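Local coordinates for protein phosphatidylserine synthase (Haemophilus influenzae, PDB 3HSI) that belongs to the phospholipase D superfamily and is built of mixed beta-sheets flanked by helices, at residues K308-F313 / R354-G359; E302-D307 / N413-H418; L330-L335 / T426-L431. All coordinates share one frame; numbering follows the deposited sequence.

Strand 300-306 opens contact 2, and the loop directly after it opens contact 1. Helix 327-341 then starts contact 3. The chain comes back along strand 351-356, where 354-359 closes contact 1. Segment 413-418, at helix 405-415, closes contact 2, so contact 1 is nested inside it. Segment 426-431 closes contact 3, which crosses both other contacts. Contacts 1 and 2 share one sheet, in which strands 300-306 and 351-356 are neighbours. Helix 327-341 lies against that sheet through Leu335, which touches Val305 and Leu355. Lys308 ties contact 1 to contact 3 by salt bridges to Glu332 and Glu429.

Contact 1 of 3, residues K308-F313 / R354-G359; sequences KVANDF and RLWRDG
Trp356, the last residue of strand 351-356, meets Ala310 with the edge of its indole. Ala310 CB lies near the ring plane, 3.7 Å from Trp356 CE3. CG of the tryptophan is anti to its backbone N (chi1 -172°), and this, with chi2 near 96°, brings the six-membered ring to the 3-10 segment 309-310. The same methyl also sits 3.8 Å from Trp356 O. Tyr172 and Tyr363 meet the indole ring, and Ala310 is bonded through its backbone to Tyr363.

Arg357 comes next. Its side chain is extended from CG to NE and crosses Val309 at a slant. Val309 CG2 packs over one face of the guanidinium, near its rim, 3.8 Å from Arg357 NH2. The contact is a methyl over a flat charged group. Asp307, just before the 308-313 segment, also touches Arg357.

At Asp358 the backbone N lies above a face of the Trp356 ring, while OD2 is bonded to the hydroxyl of Tyr170. Gly359 follows, and its O lies 3.8 Å from Val309 CG1.

Segment 308-313 follows strand 300-306, and 354-359 runs off the end of strand 351-356. The contact thus joins the C-terminal ends of two neighbouring parallel strands in the mixed sheet of the PLD-like domain.

Contact 2 of 3, residues E302-D307 / N413-H418; sequences EIIVGD and NQIRQH
Arg416 crosses from segment 413-418 to Glu302 on strand 300-306. Its CB points neither at the strand nor away from it, and the end of the side chain comes nearer. CG is anti to the carbonyl carbon (chi1 -71°), and from there the chain runs extended to NE. Arg416 CG passes Ile304 CD1 at 4.3 Å. Arg416 CD comes within 3.8 Å of Glu302 OE2 and also packs on the guanidinium of Arg354.

At NE the polar contact begins. Arg416 NE donates to Glu302 OE2 over 2.8 Å, nearly straight at 166° and in the guanidinium plane. Arg416 NH2 donates to Glu302 OE1 over 2.7 Å, somewhat tilted from that plane. This is a side-on, two-pronged salt bridge. Both oxygens use their syn lone pairs, and the carboxylate and guanidinium planes are only 16° apart. The last nitrogen, Arg416 NH1, turns back to Asn413 OD1 in a weak bond of 3.3 Å.

Segment 413-418, at helix 405-415, lies on one face of the parallel part of the mixed sheet of the PLD-like domain, where strand 300-306 runs between 273-277 and 351-356. Glu302 is buried, and its OE2 also forms a salt bridge with Arg354 NE. Two arginines on one carboxylate would probably favour its ionised form.

Beside the bridge, Ile304 CD1 meets Ile415 CG2 at 4.2 Å. Ile415 also touches Leu365 and Tyr172, the latter on strand 171-179.

Contact 3 of 3, residues L330-L335 / T426-L431; sequences LYESNL and TELEEL
Glu332 swings CG to the side opposite its own N (chi1 -162°), while Leu428 places CG beside its N, opposite the carbonyl carbon (chi1 -67°). With these torsions the two side chains run side by side in opposing directions. Leu428 CD2 lies 4.0 Å from both Glu332 CG and Glu332 OE1, spanning the chain and its carboxylate. The other methyl, Leu428 CD1, packs 3.9 Å from Leu335 CG, and those two leucines are set roughly perpendicular.

Glu332 and Leu335 lie three residues apart on helix 327-341, so both face the loop 426-431. The helix is laid on a sheet, and Leu355 of strand 351-356 touches both Leu335 and Leu428 in this apolar layer.

The polar end of Glu332 reaches the loop through a water. The water donates to Glu332 OE1 over 2.6 Å and accepts from Glu429 N over another 2.6 Å. The carboxylates of Glu332 and Glu429 stand at 90° to each other, with Glu332 OE2 4.6 Å from Glu429 OE1. Lys308 NZ forms salt bridges with both residues, which probably eases the like charges. Glu332 OE2 is bonded to the hydroxyl of Tyr434, and Leu428 O to Arg336 NE.

Contact 1 of 3, residues K308-F313 / R354-G359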
ATOM      1  N   LYS C 308     -11.115  25.024  -0.408  1.00 26.87           N
ATOM      2  CA  LYS C 308     -10.264  24.834   0.785  1.00 27.36           C
ATOM      3  C   LYS C 308     -11.032  24.834   2.106  1.00 27.13           C
ATOM      4  O   LYS C 308     -10.866  23.963   2.945  1.00 27.22           O
ATOM      5  CB  LYS C 308      -9.314  26.038   0.910  1.00 27.94           C
ATOM      6  CG  LYS C 308      -8.058  25.965   0.160  1.00 29.07           C
ATOM      7  CD  LYS C 308      -6.965  26.846   0.820  1.00 29.73           C
ATOM      8  CE  LYS C 308      -7.260  28.347   0.954  1.00 30.23           C
ATOM      9  NZ  LYS C 308      -7.384  29.130  -0.324  1.00 28.81           N
ATOM     10  N   VAL C 309     -11.847  25.861   2.283  1.00 26.99           N
ATOM     11  CA  VAL C 309     -12.552  26.097   3.519  1.00 27.60           C
ATOM     12  C   VAL C 309     -13.710  25.110   3.715  1.00 27.61           C
ATOM     13  O   VAL C 309     -14.184  24.945   4.831  1.00 27.69           O
ATOM     14  CB  VAL C 309     -13.061  27.544   3.542  1.00 28.22           C
ATOM     15  CG1 VAL C 309     -14.001  27.787   4.719  1.00 28.41           C
ATOM     16  CG2 VAL C 309     -11.859  28.517   3.579  1.00 28.15           C
ATOM     17  N   ALA C 310     -14.149  24.444   2.645  1.00 27.39           N
ATOM     18  CA  ALA C 310     -15.189  23.399   2.755  1.00 27.10           C
ATOM     19  C   ALA C 310     -14.640  21.958   2.969  1.00 27.44           C
ATOM     20  O   ALA C 310     -15.376  20.981   2.950  1.00 26.64           O
ATOM     21  CB  ALA C 310     -16.088  23.461   1.548  1.00 26.54           C
ATOM     22  N   ASN C 311     -13.331  21.838   3.137  1.00 28.70           N
ATOM     23  CA  ASN C 311     -12.671  20.579   3.482  1.00 30.03           C
ATOM     24  C   ASN C 311     -12.702  20.440   5.000  1.00 31.11           C
ATOM     25  O   ASN C 311     -12.480  21.414   5.706  1.00 31.37           O
ATOM     26  CB  ASN C 311     -11.232  20.657   2.990  1.00 30.28           C
ATOM     27  CG  ASN C 311     -10.474  19.353   3.167  1.00 33.09           C
ATOM     28  OD1 ASN C 311     -10.094  18.963   4.287  1.00 37.67           O
ATOM     29  ND2 ASN C 311     -10.231  18.680   2.065  1.00 34.19           N
ATOM     30  N   ASP C 312     -12.960  19.253   5.540  1.00 32.82           N
ATOM     31  CA  ASP C 312     -13.014  19.145   7.017  1.00 34.40           C
ATOM     32  C   ASP C 312     -11.656  19.152   7.787  1.00 34.57           C
ATOM     33  O   ASP C 312     -11.637  19.149   9.034  1.00 33.86           O
ATOM     34  CB  ASP C 312     -13.906  17.995   7.473  1.00 35.50           C
ATOM     35  CG  ASP C 312     -13.452  16.660   6.939  1.00 38.89           C
ATOM     36  OD1 ASP C 312     -13.362  16.508   5.695  1.00 42.86           O
ATOM     37  OD2 ASP C 312     -13.195  15.753   7.769  1.00 43.18           O
ATOM     38  N   PHE C 313     -10.537  19.143   7.059  1.00 34.82           N
ATOM     39  CA  PHE C 313      -9.214  19.307   7.686  1.00 34.78           C
ATOM     40  C   PHE C 313      -8.788  20.753   7.740  1.00 34.00           C
ATOM     41  O   PHE C 313      -7.760  21.067   8.337  1.00 33.77           O
ATOM     42  CB  PHE C 313      -8.146  18.517   6.939  1.00 35.01           C
ATOM     43  CG  PHE C 313      -8.305  17.040   7.062  1.00 38.58           C
ATOM     44  CD1 PHE C 313      -7.848  16.376   8.192  1.00 40.64           C
ATOM     45  CD2 PHE C 313      -8.902  16.305   6.046  1.00 42.18           C
ATOM     46  CE1 PHE C 313      -7.980  15.002   8.311  1.00 42.27           C
ATOM     47  CE2 PHE C 313      -9.044  14.920   6.160  1.00 43.60           C
ATOM     48  CZ  PHE C 313      -8.582  14.275   7.300  1.00 43.61           C
ATOM     49  N   ARG C 354     -15.861  24.238 -10.797  1.00 22.61           N
ATOM     50  CA  ARG C 354     -16.697  24.943  -9.848  1.00 23.60           C
ATOM     51  C   ARG C 354     -16.227  24.691  -8.446  1.00 23.22           C
ATOM     52  O   ARG C 354     -15.902  23.554  -8.102  1.00 24.01           O
ATOM     53  CB  ARG C 354     -18.130  24.447  -9.935  1.00 24.05           C
ATOM     54  CG  ARG C 354     -18.932  25.147 -10.948  1.00 26.94           C
ATOM     55  CD  ARG C 354     -20.160  24.332 -11.116  1.00 29.47           C
ATOM     56  NE  ARG C 354     -20.941  24.802 -12.240  1.00 32.77           N
ATOM     57  CZ  ARG C 354     -21.762  25.838 -12.206  1.00 32.68           C
ATOM     58  NH1 ARG C 354     -21.922  26.570 -11.099  1.00 32.16           N
ATOM     59  NH2 ARG C 354     -22.429  26.137 -13.301  1.00 33.03           N
ATOM     60  N   LEU C 355     -16.189  25.743  -7.643  1.00 22.81           N
ATOM     61  CA  LEU C 355     -15.801  25.614  -6.253  1.00 23.12           C
ATOM     62  C   LEU C 355     -17.010  25.843  -5.346  1.00 22.18           C
ATOM     63  O   LEU C 355     -17.667  26.901  -5.428  1.00 20.91           O
ATOM     64  CB  LEU C 355     -14.714  26.616  -5.903  1.00 23.85           C
ATOM     65  CG  LEU C 355     -13.316  26.432  -6.523  1.00 26.92           C
ATOM     66  CD1 LEU C 355     -12.437  27.552  -6.019  1.00 29.30           C
ATOM     67  CD2 LEU C 355     -12.703  25.108  -6.141  1.00 28.19           C
ATOM     68  N   TRP C 356     -17.266  24.865  -4.475  1.00 20.91           N
ATOM     69  CA  TRP C 356     -18.391  24.929  -3.548  1.00 21.21           C
ATOM     70  C   TRP C 356     -17.932  25.539  -2.242  1.00 21.24           C
ATOM     71  O   TRP C 356     -16.855  25.197  -1.730  1.00 22.12           O
ATOM     72  CB  TRP C 356     -18.971  23.521  -3.298  1.00 20.48           C
ATOM     73  CG  TRP C 356     -20.268  23.465  -2.498  1.00 19.11           C
ATOM     74  CD1 TRP C 356     -21.550  23.390  -3.009  1.00 18.17           C
ATOM     75  CD2 TRP C 356     -20.405  23.412  -1.056  1.00 17.05           C
ATOM     76  NE1 TRP C 356     -22.465  23.305  -1.968  1.00 19.50           N
ATOM     77  CE2 TRP C 356     -21.800  23.339  -0.769  1.00 17.75           C
ATOM     78  CE3 TRP C 356     -19.491  23.489   0.015  1.00 15.90           C
ATOM     79  CZ2 TRP C 356     -22.305  23.292   0.547  1.00 15.32           C
ATOM     80  CZ3 TRP C 356     -19.973  23.449   1.318  1.00 15.38           C
ATOM     81  CH2 TRP C 356     -21.397  23.336   1.577  1.00 17.56           C
ATOM     82  N   ARG C 357     -18.765  26.422  -1.703  1.00 20.36           N
ATOM     83  CA  ARG C 357     -18.487  27.057  -0.435  1.00 20.95           C
ATOM     84  C   ARG C 357     -19.788  27.612   0.170  1.00 20.63           C
ATOM     85  O   ARG C 357     -20.548  28.244  -0.515  1.00 19.89           O
ATOM     86  CB  ARG C 357     -17.508  28.198  -0.647  1.00 21.19           C
ATOM     87  CG  ARG C 357     -17.040  28.809   0.672  1.00 23.72           C
ATOM     88  CD  ARG C 357     -16.035  29.905   0.446  1.00 29.83           C
ATOM     89  NE  ARG C 357     -15.611  30.347   1.762  1.00 36.82           N
ATOM     90  CZ  ARG C 357     -14.574  31.125   2.042  1.00 38.62           C
ATOM     91  NH1 ARG C 357     -13.789  31.603   1.079  1.00 37.95           N
ATOM     92  NH2 ARG C 357     -14.334  31.421   3.324  1.00 40.92           N
ATOM     93  N   ASP C 358     -20.009  27.362   1.455  1.00 20.29           N
ATOM     94  CA  ASP C 358     -21.186  27.853   2.175  1.00 20.52           C
ATOM     95  C   ASP C 358     -20.807  28.072   3.650  1.00 20.89           C
ATOM     96  O   ASP C 358     -20.984  27.189   4.494  1.00 20.37           O
ATOM     97  CB  ASP C 358     -22.333  26.847   2.055  1.00 20.15           C
ATOM     98  CG  ASP C 358     -23.555  27.240   2.889  1.00 20.74           C
ATOM     99  OD1 ASP C 358     -23.744  28.447   3.141  1.00 20.23           O
ATOM    100  OD2 ASP C 358     -24.314  26.331   3.303  1.00 19.70           O
ATOM    101  N   GLY C 359     -20.242  29.233   3.953  1.00 21.43           N
ATOM    102  CA  GLY C 359     -19.825  29.533   5.339  1.00 21.20           C
ATOM    103  C   GLY C 359     -18.750  28.543   5.778  1.00 21.35           C
ATOM    104  O   GLY C 359     -17.762  28.315   5.055  1.00 21.22           O
TER

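Contact 2 of 3, residues E302-D307 / N413-H418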
ATOM      1  N   GLU C 302     -16.986  19.111 -16.579  1.00 20.43           N
ATOM      2  CA  GLU C 302     -17.303  19.956 -15.462  1.00 20.50           C
ATOM      3  C   GLU C 302     -16.827  19.255 -14.178  1.00 19.69           C
ATOM      4  O   GLU C 302     -17.168  18.123 -13.929  1.00 19.57           O
ATOM      5  CB  GLU C 302     -18.823  20.210 -15.429  1.00 20.33           C
ATOM      6  CG  GLU C 302     -19.256  21.049 -14.249  1.00 25.02           C
ATOM      7  CD  GLU C 302     -20.765  21.247 -14.165  1.00 34.94           C
ATOM      8  OE1 GLU C 302     -21.506  20.756 -15.063  1.00 38.08           O
ATOM      9  OE2 GLU C 302     -21.214  21.923 -13.201  1.00 38.79           O
ATOM     10  N   ILE C 303     -16.049  19.939 -13.355  1.00 19.55           N
ATOM     11  CA  ILE C 303     -15.576  19.337 -12.117  1.00 20.45           C
ATOM     12  C   ILE C 303     -16.006  20.215 -10.970  1.00 20.45           C
ATOM     13  O   ILE C 303     -15.815  21.441 -11.008  1.00 20.53           O
ATOM     14  CB  ILE C 303     -14.035  19.169 -12.128  1.00 21.14           C
ATOM     15  CG1 ILE C 303     -13.618  18.329 -13.351  1.00 20.33           C
ATOM     16  CG2 ILE C 303     -13.574  18.547 -10.786  1.00 21.17           C
ATOM     17  CD1 ILE C 303     -12.072  18.255 -13.623  1.00 22.47           C
ATOM     18  N   ILE C 304     -16.641  19.605  -9.977  1.00 19.90           N
ATOM     19  CA  ILE C 304     -17.131  20.350  -8.839  1.00 20.24           C
ATOM     20  C   ILE C 304     -16.437  19.816  -7.598  1.00 20.89           C
ATOM     21  O   ILE C 304     -16.570  18.653  -7.276  1.00 21.06           O
ATOM     22  CB  ILE C 304     -18.690  20.199  -8.679  1.00 19.91           C
ATOM     23  CG1 ILE C 304     -19.374  20.331 -10.047  1.00 19.33           C
ATOM     24  CG2 ILE C 304     -19.223  21.214  -7.654  1.00 19.03           C
ATOM     25  CD1 ILE C 304     -21.001  20.311 -10.046  1.00 20.18           C
ATOM     26  N   VAL C 305     -15.692  20.672  -6.910  1.00 21.93           N
ATOM     27  CA  VAL C 305     -15.017  20.319  -5.660  1.00 21.78           C
ATOM     28  C   VAL C 305     -15.298  21.392  -4.639  1.00 22.05           C
ATOM     29  O   VAL C 305     -15.801  22.463  -4.979  1.00 22.72           O
ATOM     30  CB  VAL C 305     -13.467  20.216  -5.847  1.00 22.56           C
ATOM     31  CG1 VAL C 305     -13.139  18.995  -6.650  1.00 22.71           C
ATOM     32  CG2 VAL C 305     -12.926  21.465  -6.540  1.00 21.17           C
ATOM     33  N   GLY C 306     -14.983  21.103  -3.384  1.00 22.28           N
ATOM     34  CA  GLY C 306     -15.045  22.087  -2.344  1.00 22.33           C
ATOM     35  C   GLY C 306     -13.878  23.053  -2.428  1.00 24.00           C
ATOM     36  O   GLY C 306     -12.745  22.676  -2.798  1.00 23.11           O
ATOM     37  N   ASP C 307     -14.184  24.313  -2.122  1.00 24.77           N
ATOM     38  CA  ASP C 307     -13.181  25.282  -1.674  1.00 26.54           C
ATOM     39  C   ASP C 307     -12.410  24.699  -0.493  1.00 26.39           C
ATOM     40  O   ASP C 307     -12.990  23.979   0.312  1.00 25.55           O
ATOM     41  CB  ASP C 307     -13.896  26.559  -1.202  1.00 26.87           C
ATOM     42  CG  ASP C 307     -12.980  27.782  -1.164  1.00 30.23           C
ATOM     43  OD1 ASP C 307     -13.220  28.726  -1.963  1.00 33.85           O
ATOM     44  OD2 ASP C 307     -12.056  27.835  -0.327  1.00 30.17           O
ATOM     45  N   ASN C 413     -28.599  21.303 -10.252  1.00 23.98           N
ATOM     46  CA  ASN C 413     -28.786  22.732 -10.017  1.00 24.55           C
ATOM     47  C   ASN C 413     -28.785  23.090  -8.538  1.00 24.21           C
ATOM     48  O   ASN C 413     -28.320  24.159  -8.174  1.00 24.43           O
ATOM     49  CB  ASN C 413     -30.062  23.264 -10.689  1.00 25.01           C
ATOM     50  CG  ASN C 413     -29.873  23.491 -12.190  1.00 28.27           C
ATOM     51  OD1 ASN C 413     -28.743  23.692 -12.654  1.00 33.36           O
ATOM     52  ND2 ASN C 413     -30.960  23.419 -12.954  1.00 28.00           N
ATOM     53  N   GLN C 414     -29.333  22.205  -7.696  1.00 23.66           N
ATOM     54  CA  GLN C 414     -29.216  22.367  -6.255  1.00 22.54           C
ATOM     55  C   GLN C 414     -27.741  22.324  -5.855  1.00 22.17           C
ATOM     56  O   GLN C 414     -27.258  23.189  -5.108  1.00 21.34           O
ATOM     57  CB  GLN C 414     -29.997  21.308  -5.496  1.00 21.94           C
ATOM     58  CG  GLN C 414     -30.027  21.570  -3.991  1.00 21.68           C
ATOM     59  CD  GLN C 414     -30.449  23.017  -3.648  1.00 25.38           C
ATOM     60  OE1 GLN C 414     -31.581  23.423  -3.881  1.00 23.18           O
ATOM     61  NE2 GLN C 414     -29.523  23.787  -3.097  1.00 28.26           N
ATOM     62  N   ILE C 415     -27.036  21.326  -6.364  1.00 21.71           N
ATOM     63  CA  ILE C 415     -25.614  21.191  -6.085  1.00 21.57           C
ATOM     64  C   ILE C 415     -24.833  22.463  -6.426  1.00 22.21           C
ATOM     65  O   ILE C 415     -24.040  22.933  -5.602  1.00 21.96           O
ATOM     66  CB  ILE C 415     -25.004  19.954  -6.764  1.00 21.73           C
ATOM     67  CG1 ILE C 415     -25.472  18.698  -6.047  1.00 20.92           C
ATOM     68  CG2 ILE C 415     -23.456  19.989  -6.704  1.00 21.47           C
ATOM     69  CD1 ILE C 415     -25.338  17.433  -6.881  1.00 22.17           C
ATOM     70  N   ARG C 416     -25.115  23.057  -7.594  1.00 21.73           N
ATOM     71  CA  ARG C 416     -24.376  24.225  -8.083  1.00 21.21           C
ATOM     72  C   ARG C 416     -24.667  25.520  -7.329  1.00 21.69           C
ATOM     73  O   ARG C 416     -23.953  26.521  -7.538  1.00 20.66           O
ATOM     74  CB  ARG C 416     -24.685  24.431  -9.562  1.00 21.65           C
ATOM     75  CG  ARG C 416     -24.059  23.355 -10.453  1.00 21.31           C
ATOM     76  CD  ARG C 416     -24.364  23.641 -11.909  1.00 24.94           C
ATOM     77  NE  ARG C 416     -23.890  22.579 -12.784  1.00 27.77           N
ATOM     78  CZ  ARG C 416     -24.671  21.849 -13.586  1.00 29.45           C
ATOM     79  NH1 ARG C 416     -25.992  22.046 -13.618  1.00 26.09           N
ATOM     80  NH2 ARG C 416     -24.124  20.888 -14.334  1.00 27.23           N
ATOM     81  N   GLN C 417     -25.708  25.509  -6.469  1.00 20.67           N
ATOM     82  CA  GLN C 417     -26.171  26.743  -5.809  1.00 20.66           C
ATOM     83  C   GLN C 417     -25.075  27.463  -5.044  1.00 20.52           C
ATOM     84  O   GLN C 417     -24.962  28.678  -5.154  1.00 21.00           O
ATOM     85  CB  GLN C 417     -27.368  26.528  -4.863  1.00 19.88           C
ATOM     86  CG  GLN C 417     -28.701  26.218  -5.549  1.00 19.76           C
ATOM     87  CD  GLN C 417     -29.182  27.380  -6.416  1.00 22.39           C
ATOM     88  OE1 GLN C 417     -28.858  28.546  -6.164  1.00 20.49           O
ATOM     89  NE2 GLN C 417     -29.924  27.058  -7.472  1.00 23.56           N
ATOM     90  N   HIS C 418     -24.308  26.728  -4.246  1.00 20.96           N
ATOM     91  CA  HIS C 418     -23.245  27.341  -3.443  1.00 21.22           C
ATOM     92  C   HIS C 418     -21.889  27.280  -4.119  1.00 21.89           C
ATOM     93  O   HIS C 418     -20.873  27.309  -3.427  1.00 22.42           O
ATOM     94  CB  HIS C 418     -23.181  26.709  -2.058  1.00 20.61           C
ATOM     95  CG  HIS C 418     -24.406  26.941  -1.236  1.00 19.58           C
ATOM     96  ND1 HIS C 418     -24.807  28.198  -0.848  1.00 22.47           N
ATOM     97  CD2 HIS C 418     -25.321  26.082  -0.727  1.00 21.19           C
ATOM     98  CE1 HIS C 418     -25.910  28.110  -0.126  1.00 20.19           C
ATOM     99  NE2 HIS C 418     -26.236  26.834  -0.023  1.00 21.73           N
TER

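Contact 3 of 3, residues L330-L335 / T426-L431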
ATOM      1  N   LEU C 330      -2.751  21.507  -0.075  1.00 22.92           N
ATOM      2  CA  LEU C 330      -2.194  20.562  -1.022  1.00 24.36           C
ATOM      3  C   LEU C 330      -3.164  20.298  -2.202  1.00 24.34           C
ATOM      4  O   LEU C 330      -2.759  20.374  -3.370  1.00 23.65           O
ATOM      5  CB  LEU C 330      -1.787  19.257  -0.324  1.00 24.46           C
ATOM      6  CG  LEU C 330      -1.176  18.162  -1.226  1.00 27.47           C
ATOM      7  CD1 LEU C 330       0.066  18.643  -2.004  1.00 29.87           C
ATOM      8  CD2 LEU C 330      -0.833  16.910  -0.423  1.00 26.60           C
ATOM      9  N   TYR C 331      -4.436  20.027  -1.893  1.00 24.75           N
ATOM     10  CA  TYR C 331      -5.441  19.774  -2.942  1.00 25.82           C
ATOM     11  C   TYR C 331      -5.694  20.985  -3.788  1.00 25.05           C
ATOM     12  O   TYR C 331      -5.810  20.854  -4.987  1.00 25.06           O
ATOM     13  CB  TYR C 331      -6.777  19.238  -2.391  1.00 25.95           C
ATOM     14  CG  TYR C 331      -6.586  17.931  -1.658  1.00 28.58           C
ATOM     15  CD1 TYR C 331      -5.774  16.947  -2.188  1.00 30.13           C
ATOM     16  CD2 TYR C 331      -7.185  17.699  -0.417  1.00 29.68           C
ATOM     17  CE1 TYR C 331      -5.567  15.750  -1.517  1.00 33.76           C
ATOM     18  CE2 TYR C 331      -6.975  16.498   0.268  1.00 32.06           C
ATOM     19  CZ  TYR C 331      -6.172  15.529  -0.300  1.00 33.22           C
ATOM     20  OH  TYR C 331      -5.947  14.330   0.339  1.00 37.79           O
ATOM     21  N   GLU C 332      -5.785  22.154  -3.167  1.00 25.12           N
ATOM     22  CA  GLU C 332      -6.035  23.363  -3.928  1.00 25.52           C
ATOM     23  C   GLU C 332      -4.875  23.600  -4.887  1.00 25.64           C
ATOM     24  O   GLU C 332      -5.091  23.910  -6.054  1.00 25.79           O
ATOM     25  CB  GLU C 332      -6.206  24.564  -3.018  1.00 25.26           C
ATOM     26  CG  GLU C 332      -6.881  25.758  -3.698  1.00 28.48           C
ATOM     27  CD  GLU C 332      -6.867  27.039  -2.833  1.00 32.43           C
ATOM     28  OE1 GLU C 332      -7.951  27.630  -2.645  1.00 34.20           O
ATOM     29  OE2 GLU C 332      -5.788  27.454  -2.333  1.00 33.40           O
ATOM     30  N   SER C 333      -3.641  23.451  -4.421  1.00 25.51           N
ATOM     31  CA  SER C 333      -2.552  23.785  -5.324  1.00 27.29           C
ATOM     32  C   SER C 333      -2.433  22.785  -6.482  1.00 27.33           C
ATOM     33  O   SER C 333      -2.023  23.157  -7.577  1.00 27.51           O
ATOM     34  CB  SER C 333      -1.223  24.032  -4.589  1.00 26.74           C
ATOM     35  OG  SER C 333      -0.959  23.011  -3.693  1.00 29.02           O
ATOM     36  N   ASN C 334      -2.855  21.541  -6.246  1.00 27.58           N
ATOM     37  CA  ASN C 334      -2.973  20.574  -7.321  1.00 28.08           C
ATOM     38  C   ASN C 334      -4.070  20.961  -8.343  1.00 27.20           C
ATOM     39  O   ASN C 334      -3.862  20.870  -9.560  1.00 27.20           O
ATOM     40  CB  ASN C 334      -3.094  19.132  -6.768  1.00 28.77           C
ATOM     41  CG  ASN C 334      -1.696  18.524  -6.434  1.00 31.02           C
ATOM     42  OD1 ASN C 334      -0.845  18.419  -7.310  1.00 37.75           O
ATOM     43  ND2 ASN C 334      -1.463  18.159  -5.183  1.00 30.51           N
ATOM     44  N   LEU C 335      -5.214  21.417  -7.843  1.00 26.08           N
ATOM     45  CA  LEU C 335      -6.237  22.037  -8.692  1.00 25.11           C
ATOM     46  C   LEU C 335      -5.697  23.253  -9.463  1.00 23.93           C
ATOM     47  O   LEU C 335      -5.909  23.397 -10.669  1.00 23.76           O
ATOM     48  CB  LEU C 335      -7.421  22.459  -7.835  1.00 25.23           C
ATOM     49  CG  LEU C 335      -8.573  23.035  -8.638  1.00 25.37           C
ATOM     50  CD1 LEU C 335      -9.128  21.976  -9.608  1.00 23.66           C
ATOM     51  CD2 LEU C 335      -9.633  23.510  -7.677  1.00 27.87           C
ATOM     52  N   THR C 426      -5.639  31.786 -11.775  1.00 25.95           N
ATOM     53  CA  THR C 426      -5.158  32.823 -10.872  1.00 26.46           C
ATOM     54  C   THR C 426      -6.206  33.270  -9.878  1.00 27.36           C
ATOM     55  O   THR C 426      -5.879  33.996  -8.970  1.00 27.80           O
ATOM     56  CB  THR C 426      -4.651  34.077 -11.613  1.00 26.94           C
ATOM     57  OG1 THR C 426      -5.655  34.515 -12.541  1.00 25.58           O
ATOM     58  CG2 THR C 426      -3.337  33.803 -12.356  1.00 24.40           C
ATOM     59  N   GLU C 427      -7.461  32.879 -10.070  1.00 28.12           N
ATOM     60  CA  GLU C 427      -8.492  33.092  -9.041  1.00 29.88           C
ATOM     61  C   GLU C 427      -8.294  32.197  -7.815  1.00 30.24           C
ATOM     62  O   GLU C 427      -8.835  32.483  -6.750  1.00 31.60           O
ATOM     63  CB  GLU C 427      -9.901  32.905  -9.605  1.00 29.63           C
ATOM     64  CG  GLU C 427     -10.335  34.067 -10.475  1.00 32.78           C
ATOM     65  CD  GLU C 427     -11.745  33.950 -11.062  1.00 38.50           C
ATOM     66  OE1 GLU C 427     -12.024  34.770 -11.973  1.00 43.57           O
ATOM     67  OE2 GLU C 427     -12.579  33.095 -10.641  1.00 37.61           O
ATOM     68  N   LEU C 428      -7.542  31.110  -7.959  1.00 30.12           N
ATOM     69  CA  LEU C 428      -7.173  30.296  -6.798  1.00 29.96           C
ATOM     70  C   LEU C 428      -5.900  30.853  -6.182  1.00 30.32           C
ATOM     71  O   LEU C 428      -4.978  31.244  -6.890  1.00 29.99           O
ATOM     72  CB  LEU C 428      -6.949  28.833  -7.195  1.00 29.68           C
ATOM     73  CG  LEU C 428      -8.136  28.026  -7.676  1.00 28.30           C
ATOM     74  CD1 LEU C 428      -7.643  26.808  -8.386  1.00 28.57           C
ATOM     75  CD2 LEU C 428      -9.030  27.671  -6.514  1.00 28.08           C
ATOM     76  N   GLU C 429      -5.850  30.874  -4.861  1.00 30.87           N
ATOM     77  CA  GLU C 429      -4.684  31.358  -4.144  1.00 31.80           C
ATOM     78  C   GLU C 429      -3.367  30.638  -4.474  1.00 31.78           C
ATOM     79  O   GLU C 429      -3.299  29.409  -4.553  1.00 31.82           O
ATOM     80  CB  GLU C 429      -4.932  31.256  -2.651  1.00 32.47           C
ATOM     81  CG  GLU C 429      -5.828  32.347  -2.115  1.00 34.94           C
ATOM     82  CD  GLU C 429      -5.829  32.380  -0.597  1.00 38.62           C
ATOM     83  OE1 GLU C 429      -6.143  31.346   0.024  1.00 38.70           O
ATOM     84  OE2 GLU C 429      -5.509  33.448  -0.025  1.00 42.54           O
ATOM     85  N   GLU C 430      -2.328  31.429  -4.656  1.00 31.15           N
ATOM     86  CA  GLU C 430      -0.982  30.921  -4.808  1.00 31.38           C
ATOM     87  C   GLU C 430      -0.342  30.734  -3.422  1.00 31.63           C
ATOM     88  O   GLU C 430      -0.787  31.329  -2.420  1.00 31.30           O
ATOM     89  CB  GLU C 430      -0.166  31.884  -5.647  1.00 30.99           C
ATOM     90  N   LEU C 431       0.704  29.910  -3.388  1.00 31.59           N
ATOM     91  CA  LEU C 431       1.377  29.483  -2.161  1.00 31.39           C
ATOM     92  C   LEU C 431       1.804  30.632  -1.236  1.00 31.56           C
ATOM     93  O   LEU C 431       1.677  30.513  -0.019  1.00 31.08           O
ATOM     94  CB  LEU C 431       2.547  28.558  -2.538  1.00 31.37           C
ATOM     95  CG  LEU C 431       3.596  28.032  -1.581  1.00 29.99           C
ATOM     96  CD1 LEU C 431       3.169  26.743  -0.916  1.00 30.12           C
ATOM     97  CD2 LEU C 431       4.849  27.796  -2.393  1.00 30.20           C
TER
HETATM   98  O   HOH W   1      -7.903  30.127  -3.419  1.00 28.04           O